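Local coordinates for dehydrogenase (Sinorhizobium meliloti, PDB 3UOE), which probably works as an oxidoreductase of the malate/L-lactate dehydrogenase (LDH2/MDH2) family, at residues Glu164-Pro169 with Ile177-Val182; Val202-Ile207 with Ala235-Ala240. All blocks are in the same frame, centred on the assembly; numbering follows the deposited sequence.

Leaving strand 156-161 of the mixed sheet, the chain enters a long loop that doubles back on itself: contact 1 pairs 164-169 with 177-182 and closes a short excursion of seven residues before strand 182-186 returns to the sheet. Contact 2 opens only after strand 193-197. It brings the start of helix 204-213 against 235-240, closing a longer loop that carries strands 222-223 and 229-230. The two therefore follow in series, neither enclosing nor crossing the other, with centres about 11 Å apart. They still meet: Leu166 CD1 packs 3.8 Å from Met204 CB, and the imidazole of His168 lies against the backbone of Ala240, joining the bulged loop 164-182 to the start of helix 204-213 and to strand 240-241.

Contact 1 of 2, residues Glu164-Pro169 with Ile177-Val182; sequences EALVHP and IGTNPV
The carbonyl oxygen of Ile177 is gripped by two successive backbone amides. Val167 N reaches Ile177 O at 2.8 Å and lies in its carbonyl plane, whereas Leu166 N comes to the same Ile177 O at 2.9 Å from above that plane, 37° out of it. The return bond, Ile177 N to Val167 O at 3.0 Å, is again in plane and completes an antiparallel hydrogen-bonded pair. Because Leu166 and Val167 both face Ile177, this is a classic beta bulge, set on a single bridge within the loop between strands 156-161 and 182-186. Beyond the bulge, Gly178 CA makes a CA-H...O contact with Glu164 O at 3.5 Å.

Side chains pack along the pairing. With CG2 beside its own backbone N and CG1 anti to it (chi1 174°), Val167 lays CG2 3.5 Å from Gly178 O. The CG2 methyl of Thr179 touches both this Val167 methyl and Leu166 CD1, the latter at 4.0 Å. At the far end Ile177 extends CD1 against Pro169, 4.1 Å from Pro169 CG, the two side chains meeting at a slant. His168 turns away from the pairing, and its ND1 donates an almost straight bond to Pro169 O, in the imidazole plane, which limits rotation of the ring. Outside the pair, Glu257 of helix 246-264 accepts from Gly178 N and Asn180 ND2, while Tyr250 covers Pro169 and Ile177. In the dimer Val322 of the second subunit packs on Pro169 and Tyr306 of that subunit on Ile177.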
loop_
_atom_site.group_PDB
_atom_site.type_symbol
_atom_site.label_atom_id
_atom_site.label_comp_id
_atom_site.label_asym_id
_atom_site.label_seq_id
_atom_site.Cartn_x
_atom_site.Cartn_y
_atom_site.Cartn_z
ATOM N N GLU A 164 2.875 -15.884 9.334
ATOM C CA GLU A 164 1.931 -16.604 10.172
ATOM C C GLU A 164 0.795 -15.661 10.547
ATOM O O GLU A 164 1.006 -14.454 10.711
ATOM C CB GLU A 164 2.595 -17.087 11.469
ATOM C CG GLU A 164 3.469 -18.335 11.359
ATOM C CD GLU A 164 4.905 -18.021 10.967
ATOM O OE1 GLU A 164 5.158 -16.925 10.411
ATOM O OE2 GLU A 164 5.787 -18.879 11.223
ATOM N N ALA A 165 -0.403 -16.213 10.687
ATOM C CA ALA A 165 -1.547 -15.453 11.160
ATOM C C ALA A 165 -1.259 -14.911 12.558
ATOM O O ALA A 165 -1.198 -15.667 13.525
ATOM C CB ALA A 165 -2.794 -16.342 11.173
ATOM N N LEU A 166 -1.068 -13.601 12.666
ATOM C CA LEU A 166 -0.729 -12.997 13.948
ATOM C C LEU A 166 -1.613 -11.809 14.285
ATOM O O LEU A 166 -1.586 -11.309 15.412
ATOM C CB LEU A 166 0.733 -12.552 13.950
ATOM C CG LEU A 166 1.736 -13.694 13.800
ATOM C CD1 LEU A 166 3.122 -13.150 13.463
ATOM C CD2 LEU A 166 1.748 -14.570 15.056
ATOM N N VAL A 167 -2.408 -11.379 13.314
ATOM C CA VAL A 167 -3.116 -10.108 13.395
ATOM C C VAL A 167 -4.605 -10.342 13.240
ATOM O O VAL A 167 -5.031 -11.053 12.332
ATOM C CB VAL A 167 -2.654 -9.168 12.254
ATOM C CG1 VAL A 167 -3.479 -7.875 12.226
ATOM C CG2 VAL A 167 -1.151 -8.875 12.370
ATOM N N HIS A 168 -5.412 -9.746 14.106
ATOM C CA HIS A 168 -6.854 -9.912 13.956
ATOM C C HIS A 168 -7.432 -8.847 13.047
ATOM O O HIS A 168 -6.876 -7.765 12.931
ATOM C CB HIS A 168 -7.572 -9.919 15.311
ATOM C CG HIS A 168 -7.400 -8.665 16.104
ATOM N ND1 HIS A 168 -8.004 -7.474 15.762
ATOM C CD2 HIS A 168 -6.731 -8.430 17.259
ATOM C CE1 HIS A 168 -7.697 -6.551 16.656
ATOM N NE2 HIS A 168 -6.924 -7.106 17.577
ATOM N N PRO A 169 -8.559 -9.149 12.397
ATOM C CA PRO A 169 -9.204 -8.108 11.593
ATOM C C PRO A 169 -9.724 -7.003 12.499
ATOM O O PRO A 169 -9.893 -7.213 13.704
ATOM C CB PRO A 169 -10.384 -8.841 10.949
ATOM C CG PRO A 169 -10.122 -10.309 11.157
ATOM C CD PRO A 169 -9.329 -10.403 12.407
ATOM N N ILE A 177 -4.637 -12.876 9.979
ATOM C CA ILE A 177 -3.926 -12.114 8.963
ATOM C C ILE A 177 -2.464 -11.995 9.398
ATOM O O ILE A 177 -2.167 -11.974 10.600
ATOM C CB ILE A 177 -4.570 -10.704 8.811
ATOM C CG1 ILE A 177 -6.060 -10.836 8.457
ATOM C CG2 ILE A 177 -3.829 -9.844 7.782
ATOM C CD1 ILE A 177 -6.877 -9.567 8.706
ATOM N N GLY A 178 -1.550 -11.923 8.435
ATOM C CA GLY A 178 -0.138 -11.795 8.754
ATOM C C GLY A 178 0.226 -10.367 9.125
ATOM O O GLY A 178 -0.605 -9.459 8.992
ATOM N N THR A 179 1.458 -10.159 9.588
ATOM C CA THR A 179 1.919 -8.809 9.898
ATOM C C THR A 179 2.079 -7.970 8.628
ATOM O O THR A 179 2.075 -6.742 8.681
ATOM C CB THR A 179 3.227 -8.817 10.714
ATOM O OG1 THR A 179 4.206 -9.614 10.042
ATOM C CG2 THR A 179 2.984 -9.385 12.106
ATOM N N ASN A 180 2.237 -8.655 7.495
ATOM C CA ASN A 180 2.110 -8.071 6.145
ATOM C C ASN A 180 2.658 -6.670 5.931
ATOM O O ASN A 180 1.899 -5.726 5.693
ATOM C CB ASN A 180 0.657 -8.119 5.672
ATOM C CG ASN A 180 0.108 -9.525 5.657
ATOM O OD1 ASN A 180 0.825 -10.481 5.978
ATOM N ND2 ASN A 180 -1.164 -9.668 5.286
ATOM N N PRO A 181 3.986 -6.541 5.983
ATOM C CA PRO A 181 4.637 -5.267 5.694
ATOM C C PRO A 181 4.616 -4.976 4.195
ATOM O O PRO A 181 4.610 -5.896 3.357
ATOM C CB PRO A 181 6.091 -5.496 6.129
ATOM C CG PRO A 181 6.220 -6.950 6.469
ATOM C CD PRO A 181 4.940 -7.648 6.132
ATOM N N VAL A 182 4.601 -3.688 3.867
ATOM C CA VAL A 182 4.905 -3.245 2.523
ATOM C C VAL A 182 6.000 -2.188 2.595
ATOM O O VAL A 182 5.980 -1.322 3.463
ATOM C CB VAL A 182 3.675 -2.668 1.824
ATOM C CG1 VAL A 182 3.066 -1.549 2.660
ATOM C CG2 VAL A 182 4.058 -2.167 0.439
#

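Contact 2 of 2, residues Val202-Ile207 with Ala235-Ala240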
loop_
_atom_site.group_PDB
_atom_site.type_symbol
_atom_site.label_atom_id
_atom_site.label_comp_id
_atom_site.label_asym_id
_atom_site.label_seq_id
_atom_site.Cartn_x
_atom_site.Cartn_y
_atom_site.Cartn_z
ATOM N N VAL A 202 1.933 -3.289 15.705
ATOM C CA VAL A 202 3.259 -3.610 16.200
ATOM C C VAL A 202 3.693 -4.946 15.608
ATOM O O VAL A 202 2.856 -5.724 15.133
ATOM C CB VAL A 202 3.287 -3.672 17.746
ATOM C CG1 VAL A 202 2.586 -4.921 18.256
ATOM C CG2 VAL A 202 4.702 -3.628 18.244
ATOM N N SER A 203 4.998 -5.199 15.624
ATOM C CA SER A 203 5.549 -6.480 15.194
ATOM C C SER A 203 5.411 -7.552 16.283
ATOM O O SER A 203 5.428 -7.248 17.469
ATOM C CB SER A 203 7.025 -6.313 14.836
ATOM O OG SER A 203 7.579 -7.541 14.382
HETATM N N MSE A 204 5.275 -8.812 15.885
HETATM C CA MSE A 204 5.284 -9.895 16.868
HETATM C C MSE A 204 6.705 -10.034 17.400
HETATM O O MSE A 204 6.920 -10.349 18.580
HETATM C CB MSE A 204 4.814 -11.206 16.248
HETATM C CG MSE A 204 4.676 -12.353 17.240
HETATM SE SE MSE A 204 3.593 -11.915 18.822
HETATM C CE MSE A 204 1.784 -12.291 18.171
ATOM N N GLY A 205 7.673 -9.783 16.519
ATOM C CA GLY A 205 9.067 -9.737 16.915
ATOM C C GLY A 205 9.278 -8.833 18.116
ATOM O O GLY A 205 9.980 -9.201 19.057
ATOM N N LYS A 206 8.663 -7.653 18.089
ATOM C CA LYS A 206 8.776 -6.709 19.198
ATOM C C LYS A 206 8.068 -7.219 20.443
ATOM O O LYS A 206 8.518 -6.981 21.561
ATOM C CB LYS A 206 8.218 -5.338 18.818
ATOM C CG LYS A 206 8.403 -4.295 19.903
ATOM C CD LYS A 206 7.615 -3.050 19.602
ATOM C CE LYS A 206 8.262 -2.237 18.498
ATOM N NZ LYS A 206 9.444 -1.489 19.008
ATOM N N ILE A 207 6.956 -7.918 20.257
ATOM C CA ILE A 207 6.253 -8.463 21.401
ATOM C C ILE A 207 7.087 -9.567 22.047
ATOM O O ILE A 207 7.147 -9.666 23.267
ATOM C CB ILE A 207 4.836 -8.965 21.037
ATOM C CG1 ILE A 207 3.878 -7.781 20.894
ATOM C CG2 ILE A 207 4.306 -9.929 22.100
ATOM C CD1 ILE A 207 2.494 -8.182 20.419
ATOM N N ALA A 235 0.822 -13.643 26.954
ATOM C CA ALA A 235 -0.554 -13.825 26.521
ATOM C C ALA A 235 -0.665 -13.374 25.059
ATOM O O ALA A 235 -1.108 -14.122 24.191
ATOM C CB ALA A 235 -1.515 -13.029 27.422
ATOM N N ALA A 236 -0.229 -12.146 24.796
ATOM C CA ALA A 236 -0.198 -11.618 23.437
ATOM C C ALA A 236 0.403 -12.607 22.435
ATOM O O ALA A 236 -0.101 -12.743 21.327
ATOM C CB ALA A 236 0.557 -10.283 23.405
ATOM N N GLN A 237 1.476 -13.297 22.825
ATOM C CA GLN A 237 2.153 -14.218 21.915
ATOM C C GLN A 237 1.181 -15.275 21.394
ATOM O O GLN A 237 1.257 -15.698 20.244
ATOM C CB GLN A 237 3.362 -14.886 22.589
ATOM C CG GLN A 237 4.620 -14.008 22.658
ATOM C CD GLN A 237 5.851 -14.758 23.183
ATOM O OE1 GLN A 237 5.762 -15.524 24.135
ATOM N NE2 GLN A 237 6.999 -14.528 22.561
ATOM N N ALA A 238 0.261 -15.689 22.252
ATOM C CA ALA A 238 -0.698 -16.718 21.894
ATOM C C ALA A 238 -2.007 -16.102 21.420
ATOM O O ALA A 238 -2.977 -16.821 21.156
ATOM C CB ALA A 238 -0.942 -17.647 23.083
ATOM N N GLY A 239 -2.030 -14.773 21.311
ATOM C CA GLY A 239 -3.247 -14.059 20.970
ATOM C C GLY A 239 -3.257 -13.492 19.562
ATOM O O GLY A 239 -2.939 -14.185 18.600
ATOM N N ALA A 240 -3.622 -12.218 19.447
ATOM C CA ALA A 240 -3.673 -11.549 18.156
ATOM C C ALA A 240 -3.365 -10.059 18.286
ATOM O O ALA A 240 -3.737 -9.406 19.265
ATOM C CB ALA A 240 -5.027 -11.778 17.464
#
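Two bends in the selenomethionine Met204, at chi2 (52°) and chi3 (86°), carry its tip across to helix 233-237, while Ile207 turns CG1 beside its backbone N (chi1 -77°), which leaves CG2 anti to that nitrogen and presents the methyl to Ala236 and Gln237. The CE methyl of Met204 approaches two backbone oxygens of the other segment, 3.7 Å from Ala236 O and 4.0 Å from Gln237 O. Behind it the selenium rests 4.1 Å from Gln237 CA, a van der Waals approach to the main chain. One turn further along, Ile207 meets the helix with both branches: CG2 lies 4.0 Å from Ala236 CB, and CD1 touches that same methyl at 4.1 Å. Ile207 CG2 also brushes Gln237 CG, and the two side chains run past each other in opposite directions.

No hydrogen bond joins the two segments, so the contact rests on apolar packing and on methyl-to-carbonyl approaches. The polar end of Gln237 is nevertheless held: NE2 donates to Asn208 OD1, next along the helix from Ile207, a hydrogen bond at the exposed margin of this otherwise buried contact. Ser203 occupies the N-cap position of helix 204-213 and its OG accepts a weak bond from Gly205 N, 3.1 Å away. On the other segment Gly239 N bonds to Ala236 O at 2.8 Å.

Strand 240-241 follows at once, and its Ile241 packs on Met204 and Ile207, while Ala222 of strand 222-223 and Ile217 of a loop touch Ala236, setting the contact between helix 204-213, helix 233-237 and the small three-stranded sheet.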